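Local coordinates for conserved exported protein (Bacteroides fragilis, PDB 3CLW) that is of uncharacterised function but probably hydrolyses O-glycosidic bonds, as a TIM-barrel glycoside hydrolase of family 30, at residues A276-S281 against D290-I295; P328-N333 against L362-P367. All coordinates share one frame; numbering follows the deposited sequence.

Interaction 1 of 2, residues A276-S281 against D290-I295; sequences AHDYWS and DIRNRI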
loop_
_atom_site.group_PDB
_atom_site.type_symbol
_atom_site.label_atom_id
_atom_site.label_comp_id
_atom_site.label_asym_id
_atom_site.label_seq_id
_atom_site.Cartn_x
_atom_site.Cartn_y
_atom_site.Cartn_z
ATOM N N ALA A 276 9.110 0.215 0.724
ATOM C CA ALA A 276 9.368 1.020 -0.468
ATOM C C ALA A 276 8.164 0.990 -1.403
ATOM O O ALA A 276 7.317 0.097 -1.317
ATOM C CB ALA A 276 10.630 0.538 -1.203
ATOM N N HIS A 277 8.117 1.972 -2.298
ATOM C CA HIS A 277 7.027 2.132 -3.263
ATOM C C HIS A 277 7.374 1.522 -4.603
ATOM O O HIS A 277 8.551 1.457 -4.979
ATOM C CB HIS A 277 6.690 3.620 -3.396
ATOM C CG HIS A 277 6.355 4.263 -2.084
ATOM N ND1 HIS A 277 6.184 5.621 -1.931
ATOM C CD2 HIS A 277 6.211 3.727 -0.850
ATOM C CE1 HIS A 277 5.920 5.893 -0.665
ATOM N NE2 HIS A 277 5.897 4.757 0.004
ATOM N N ASP A 278 6.346 1.053 -5.300
ATOM C CA ASP A 278 6.457 0.397 -6.615
ATOM C C ASP A 278 6.717 1.343 -7.786
ATOM O O ASP A 278 6.987 0.891 -8.898
ATOM C CB ASP A 278 5.164 -0.343 -6.910
ATOM C CG ASP A 278 5.002 -1.568 -6.065
ATOM O OD1 ASP A 278 5.811 -2.513 -6.211
ATOM O OD2 ASP A 278 4.042 -1.595 -5.271
ATOM N N TYR A 279 6.588 2.640 -7.557
ATOM C CA TYR A 279 6.726 3.620 -8.629
ATOM C C TYR A 279 7.987 3.434 -9.492
ATOM O O TYR A 279 9.035 3.089 -8.974
ATOM C CB TYR A 279 6.706 5.030 -8.042
ATOM C CG TYR A 279 5.413 5.379 -7.320
ATOM C CD1 TYR A 279 4.212 5.548 -8.039
ATOM C CD2 TYR A 279 5.390 5.560 -5.941
ATOM C CE1 TYR A 279 3.020 5.876 -7.400
ATOM C CE2 TYR A 279 4.197 5.892 -5.282
ATOM C CZ TYR A 279 3.009 6.053 -6.031
ATOM O OH TYR A 279 1.826 6.395 -5.428
ATOM N N TRP A 280 7.846 3.659 -10.804
ATOM C CA TRP A 280 8.947 3.658 -11.799
ATOM C C TRP A 280 9.700 2.353 -11.986
ATOM O O TRP A 280 10.763 2.327 -12.593
ATOM C CB TRP A 280 9.920 4.823 -11.572
ATOM C CG TRP A 280 9.226 6.039 -11.135
ATOM C CD1 TRP A 280 9.346 6.645 -9.923
ATOM C CD2 TRP A 280 8.245 6.782 -11.877
ATOM N NE1 TRP A 280 8.503 7.737 -9.855
ATOM C CE2 TRP A 280 7.810 7.843 -11.037
ATOM C CE3 TRP A 280 7.691 6.661 -13.170
ATOM C CZ2 TRP A 280 6.849 8.797 -11.451
ATOM C CZ3 TRP A 280 6.708 7.596 -13.587
ATOM C CH2 TRP A 280 6.304 8.656 -12.724
ATOM N N SER A 281 9.157 1.260 -11.489
ATOM C CA SER A 281 9.853 -0.004 -11.586
ATOM C C SER A 281 8.905 -1.112 -12.037
ATOM O O SER A 281 9.249 -2.291 -11.976
ATOM C CB SER A 281 10.549 -0.360 -10.252
ATOM O OG SER A 281 9.620 -0.594 -9.182
ATOM N N ASP A 290 13.775 -8.087 -12.207
ATOM C CA ASP A 290 15.159 -7.938 -11.719
ATOM C C ASP A 290 15.251 -7.176 -10.398
ATOM O O ASP A 290 15.848 -7.667 -9.429
ATOM C CB ASP A 290 16.030 -7.201 -12.747
ATOM C CG ASP A 290 16.376 -8.056 -13.967
ATOM O OD1 ASP A 290 16.916 -7.464 -14.939
ATOM O OD2 ASP A 290 16.118 -9.295 -13.970
ATOM N N ILE A 291 14.664 -5.974 -10.354
ATOM C CA ILE A 291 14.755 -5.159 -9.145
ATOM C C ILE A 291 14.116 -5.849 -7.930
ATOM O O ILE A 291 14.673 -5.796 -6.832
ATOM C CB ILE A 291 14.216 -3.728 -9.334
ATOM C CG1 ILE A 291 14.666 -2.838 -8.154
ATOM C CG2 ILE A 291 12.694 -3.720 -9.468
ATOM C CD1 ILE A 291 14.740 -1.388 -8.466
ATOM N N ARG A 292 12.992 -6.530 -8.140
ATOM C CA ARG A 292 12.303 -7.212 -7.048
ATOM C C ARG A 292 13.036 -8.465 -6.561
ATOM O O ARG A 292 13.025 -8.786 -5.358
ATOM C CB ARG A 292 10.850 -7.519 -7.446
ATOM C CG ARG A 292 9.903 -6.334 -7.238
ATOM C CD ARG A 292 8.728 -6.313 -8.207
ATOM N NE ARG A 292 8.060 -5.019 -8.092
ATOM C CZ ARG A 292 8.357 -3.941 -8.813
ATOM N NH1 ARG A 292 9.274 -4.006 -9.772
ATOM N NH2 ARG A 292 7.721 -2.793 -8.592
ATOM N N ASN A 293 13.642 -9.196 -7.493
ATOM C CA ASN A 293 14.561 -10.295 -7.129
ATOM C C ASN A 293 15.746 -9.781 -6.332
ATOM O O ASN A 293 16.153 -10.389 -5.363
ATOM C CB ASN A 293 15.060 -11.034 -8.370
ATOM C CG ASN A 293 14.114 -12.147 -8.805
ATOM O OD1 ASN A 293 13.455 -12.775 -7.971
ATOM N ND2 ASN A 293 14.067 -12.412 -10.114
ATOM N N ARG A 294 16.269 -8.631 -6.723
ATOM C CA ARG A 294 17.385 -8.046 -6.002
ATOM C C ARG A 294 17.041 -7.723 -4.543
ATOM O O ARG A 294 17.861 -7.952 -3.637
ATOM C CB ARG A 294 17.897 -6.803 -6.717
ATOM C CG ARG A 294 19.343 -6.517 -6.338
ATOM C CD ARG A 294 19.834 -5.272 -6.976
ATOM N NE ARG A 294 21.082 -4.838 -6.365
ATOM C CZ ARG A 294 21.713 -3.716 -6.663
ATOM N NH1 ARG A 294 21.230 -2.904 -7.586
ATOM N NH2 ARG A 294 22.851 -3.419 -6.040
ATOM N N ILE A 295 15.816 -7.227 -4.322
ATOM C CA ILE A 295 15.348 -6.884 -2.987
ATOM C C ILE A 295 15.449 -8.099 -2.086
ATOM O O ILE A 295 16.064 -8.037 -1.020
ATOM C CB ILE A 295 13.874 -6.347 -2.978
ATOM C CG1 ILE A 295 13.766 -5.018 -3.764
ATOM C CG2 ILE A 295 13.372 -6.216 -1.547
ATOM C CD1 ILE A 295 12.341 -4.457 -3.832
#

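Interaction 2 of 2, residues P328-N333 against L362-P367; sequences PERSIN and LGEDVP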
loop_
_atom_site.group_PDB
_atom_site.type_symbol
_atom_site.label_atom_id
_atom_site.label_comp_id
_atom_site.label_asym_id
_atom_site.label_seq_id
_atom_site.Cartn_x
_atom_site.Cartn_y
_atom_site.Cartn_z
ATOM N N PRO A 328 -13.276 -0.032 -22.088
ATOM C CA PRO A 328 -13.292 -1.294 -21.326
ATOM C C PRO A 328 -11.982 -2.108 -21.441
ATOM O O PRO A 328 -11.621 -2.841 -20.512
ATOM C CB PRO A 328 -14.454 -2.076 -21.956
ATOM C CG PRO A 328 -15.266 -1.080 -22.670
ATOM C CD PRO A 328 -14.391 0.052 -23.050
ATOM N N GLU A 329 -11.288 -1.966 -22.572
ATOM C CA GLU A 329 -9.984 -2.597 -22.780
ATOM C C GLU A 329 -8.921 -1.889 -21.934
ATOM O O GLU A 329 -8.111 -2.529 -21.268
ATOM C CB GLU A 329 -9.595 -2.563 -24.262
ATOM C CG GLU A 329 -10.535 -3.351 -25.226
ATOM C CD GLU A 329 -11.979 -2.768 -25.385
ATOM O OE1 GLU A 329 -12.201 -1.521 -25.334
ATOM O OE2 GLU A 329 -12.909 -3.594 -25.567
ATOM N N ARG A 330 -8.926 -0.561 -21.934
ATOM C CA ARG A 330 -7.987 0.142 -21.075
ATOM C C ARG A 330 -8.243 -0.285 -19.617
ATOM O O ARG A 330 -7.311 -0.587 -18.869
ATOM C CB ARG A 330 -8.096 1.651 -21.239
ATOM C CG ARG A 330 -6.979 2.395 -20.506
ATOM C CD ARG A 330 -7.601 3.424 -19.608
ATOM N NE ARG A 330 -7.320 4.750 -20.072
ATOM C CZ ARG A 330 -7.881 5.861 -19.612
ATOM N NH1 ARG A 330 -7.505 7.015 -20.152
ATOM N NH2 ARG A 330 -8.804 5.836 -18.641
ATOM N N SER A 331 -9.516 -0.363 -19.242
ATOM C CA SER A 331 -9.887 -0.662 -17.864
ATOM C C SER A 331 -9.305 -1.968 -17.316
ATOM O O SER A 331 -8.682 -1.964 -16.238
ATOM C CB SER A 331 -11.395 -0.603 -17.702
ATOM O OG SER A 331 -11.788 0.755 -17.651
ATOM N N ILE A 332 -9.501 -3.066 -18.047
ATOM C CA ILE A 332 -8.914 -4.357 -17.679
ATOM C C ILE A 332 -7.363 -4.414 -17.837
ATOM O O ILE A 332 -6.686 -5.188 -17.158
ATOM C CB ILE A 332 -9.634 -5.540 -18.396
ATOM C CG1 ILE A 332 -9.229 -6.899 -17.833
ATOM C CG2 ILE A 332 -9.404 -5.514 -19.891
ATOM C CD1 ILE A 332 -9.661 -7.119 -16.380
ATOM N N ASN A 333 -6.822 -3.614 -18.755
ATOM C CA ASN A 333 -5.383 -3.511 -18.935
ATOM C C ASN A 333 -4.725 -2.948 -17.676
ATOM O O ASN A 333 -3.665 -3.423 -17.248
ATOM C CB ASN A 333 -5.038 -2.624 -20.121
ATOM C CG ASN A 333 -5.310 -3.281 -21.473
ATOM O OD1 ASN A 333 -5.513 -4.492 -21.603
ATOM N ND2 ASN A 333 -5.306 -2.455 -22.501
ATOM N N LEU A 362 -9.878 11.014 -8.664
ATOM C CA LEU A 362 -10.692 11.534 -9.758
ATOM C C LEU A 362 -10.315 10.871 -11.070
ATOM O O LEU A 362 -11.068 10.931 -12.027
ATOM C CB LEU A 362 -10.542 13.056 -9.861
ATOM C CG LEU A 362 -11.423 13.923 -8.950
ATOM C CD1 LEU A 362 -11.161 13.698 -7.472
ATOM C CD2 LEU A 362 -11.113 15.347 -9.293
ATOM N N GLY A 363 -9.145 10.234 -11.104
ATOM C CA GLY A 363 -8.617 9.591 -12.320
ATOM C C GLY A 363 -8.886 8.108 -12.269
ATOM O O GLY A 363 -9.483 7.627 -11.301
ATOM N N GLU A 364 -8.447 7.374 -13.292
ATOM C CA GLU A 364 -8.575 5.909 -13.299
ATOM C C GLU A 364 -7.215 5.297 -12.956
ATOM O O GLU A 364 -6.552 4.686 -13.806
ATOM C CB GLU A 364 -9.124 5.364 -14.634
ATOM C CG GLU A 364 -9.836 3.984 -14.496
ATOM C CD GLU A 364 -10.164 3.281 -15.851
ATOM O OE1 GLU A 364 -9.994 3.872 -16.938
ATOM O OE2 GLU A 364 -10.582 2.111 -15.826
ATOM N N ASP A 365 -6.793 5.475 -11.706
ATOM C CA ASP A 365 -5.414 5.143 -11.319
ATOM C C ASP A 365 -5.313 4.435 -9.964
ATOM O O ASP A 365 -4.232 4.156 -9.506
ATOM C CB ASP A 365 -4.563 6.402 -11.335
ATOM C CG ASP A 365 -5.289 7.602 -10.743
ATOM O OD1 ASP A 365 -6.067 7.453 -9.789
ATOM O OD2 ASP A 365 -5.105 8.722 -11.258
ATOM N N VAL A 366 -6.461 4.128 -9.359
ATOM C CA VAL A 366 -6.567 3.449 -8.057
ATOM C C VAL A 366 -7.895 2.650 -8.090
ATOM O O VAL A 366 -8.526 2.597 -9.140
ATOM C CB VAL A 366 -6.514 4.434 -6.865
ATOM C CG1 VAL A 366 -5.147 5.165 -6.784
ATOM C CG2 VAL A 366 -7.666 5.414 -6.917
ATOM N N PRO A 367 -8.240 1.937 -7.001
ATOM C CA PRO A 367 -9.489 1.143 -6.907
ATOM C C PRO A 367 -10.813 1.881 -7.203
ATOM O O PRO A 367 -11.666 1.336 -7.891
ATOM C CB PRO A 367 -9.475 0.644 -5.467
ATOM C CG PRO A 367 -8.016 0.586 -5.151
ATOM C CD PRO A 367 -7.401 1.763 -5.801
HETATM O O HOH W 1 -9.657 -0.207 -14.351
HETATM O O HOH W 2 -10.820 3.089 -19.131
#

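Interaction 1 of 2, residues A276-S281 against D290-I295
The NH2 of Arg292 is gripped from two directions, by a carboxylate oxygen of Asp278 and by the hydroxyl of Ser281. The bond to Asp278 OD1 is a salt bridge of 3.1 Å and nearly straight, with an N-H...O angle of 171°; it uses the anti lone pair of OD1, and the carboxylate and guanidinium planes are almost coplanar, 11° apart. Ser281 OG, 3.0 Å from Arg292 NH2, lies tilted from the guanidinium plane and is held by a more bent bond. The other terminal nitrogen completes an end-on grip of the serine: Arg292 NH1 donates to the backbone Ser281 O at 2.8 Å, standing above the carbonyl plane. Arg292 reaches the loop because its chain runs extended from CG to NE. Ser281 OG sits between its own backbone N and carbonyl carbon (chi1 65°), which brings it and the serine carbonyl to the same guanidinium. Beside this polar cluster, Ile291 CG2 touches Ser281 CB at 4.1 Å. Asp278 to Ser281 form a type II beta turn in the loop after barrel strand 270-276, and helix 285-300 packs back on that loop, the local strand-loop-helix unit of a TIM barrel. Arg292 NE forms a further salt bridge with Asp345 of helix 328-347, and NH1 also donates to Leu288 O. In this buried setting, the arginine lies close to the carboxylates of both Asp278 and Asp345, so its positive charge would be expected to offset their mutual repulsion while its N-H groups fix the turn against the helix.

Interaction 2 of 2, residues P328-N333 against L362-P367
The start of helix 328-347 faces the irregular loop between strands 360-361 and 368-371, and the backbones stay well apart: the closest CA atoms, those of Ser331 and Glu364, are 8.1 Å from each other. In this TIM-barrel hydrolase the contact joins a helix to a loop beyond barrel strand 353-356, and the side chain of Glu364 spans the gap. With CG anti to the backbone N (chi1 -155°) and the chain extended beyond it, its carboxylate reaches two neighbouring helix residues. Glu364 OE1 accepts from Arg330 NH2 at 2.9 Å in a salt bridge, with OE1 in the guanidinium plane, at its edge, and the nitrogen nearly on the line of the C-O bond. The arginine chain, bent at chi2 and chi3, runs alongside the glutamate in the opposite sense. The guanidinium and carboxylate planes are inclined by 52°. The guanidinium has a further partner, NH1 donating to Met324 O, which helps to hold the group in position. The other oxygen, Glu364 OE2, accepts a hydrogen bond from Ser331 OG on its syn lone pair at 2.6 Å. Two waters reinforce the bridge at this surface site. One donates to both Ser331 O and Glu364 OE2, tying the carboxylate to the helix backbone as well as to a side chain. The other approaches Glu364 OE1 doubtfully closely, and donates to Ser331 OG, 2.9 Å from the water oxygen.

Followed from the N terminus, the chain closes interaction 1 first, between the loop after strand 270-276 and helix 285-300, with eight residues between its segments, five of them already helical. It then runs through strand 307-310 into helix 328-347, and interaction 2 closes a longer excursion of 28 residues that includes strand 353-356. The two are in series, neither nested nor crossed. The centres of interactions 1 and 2 are about 22 Å apart. Helix 328-347 relates them: its beginning takes part in interaction 2, while Asp345, near its end, meets interaction 1. Interaction 1 ties a loop to the helix that follows it; interaction 2 ties the start of a later helix to the loop after strand 360-361.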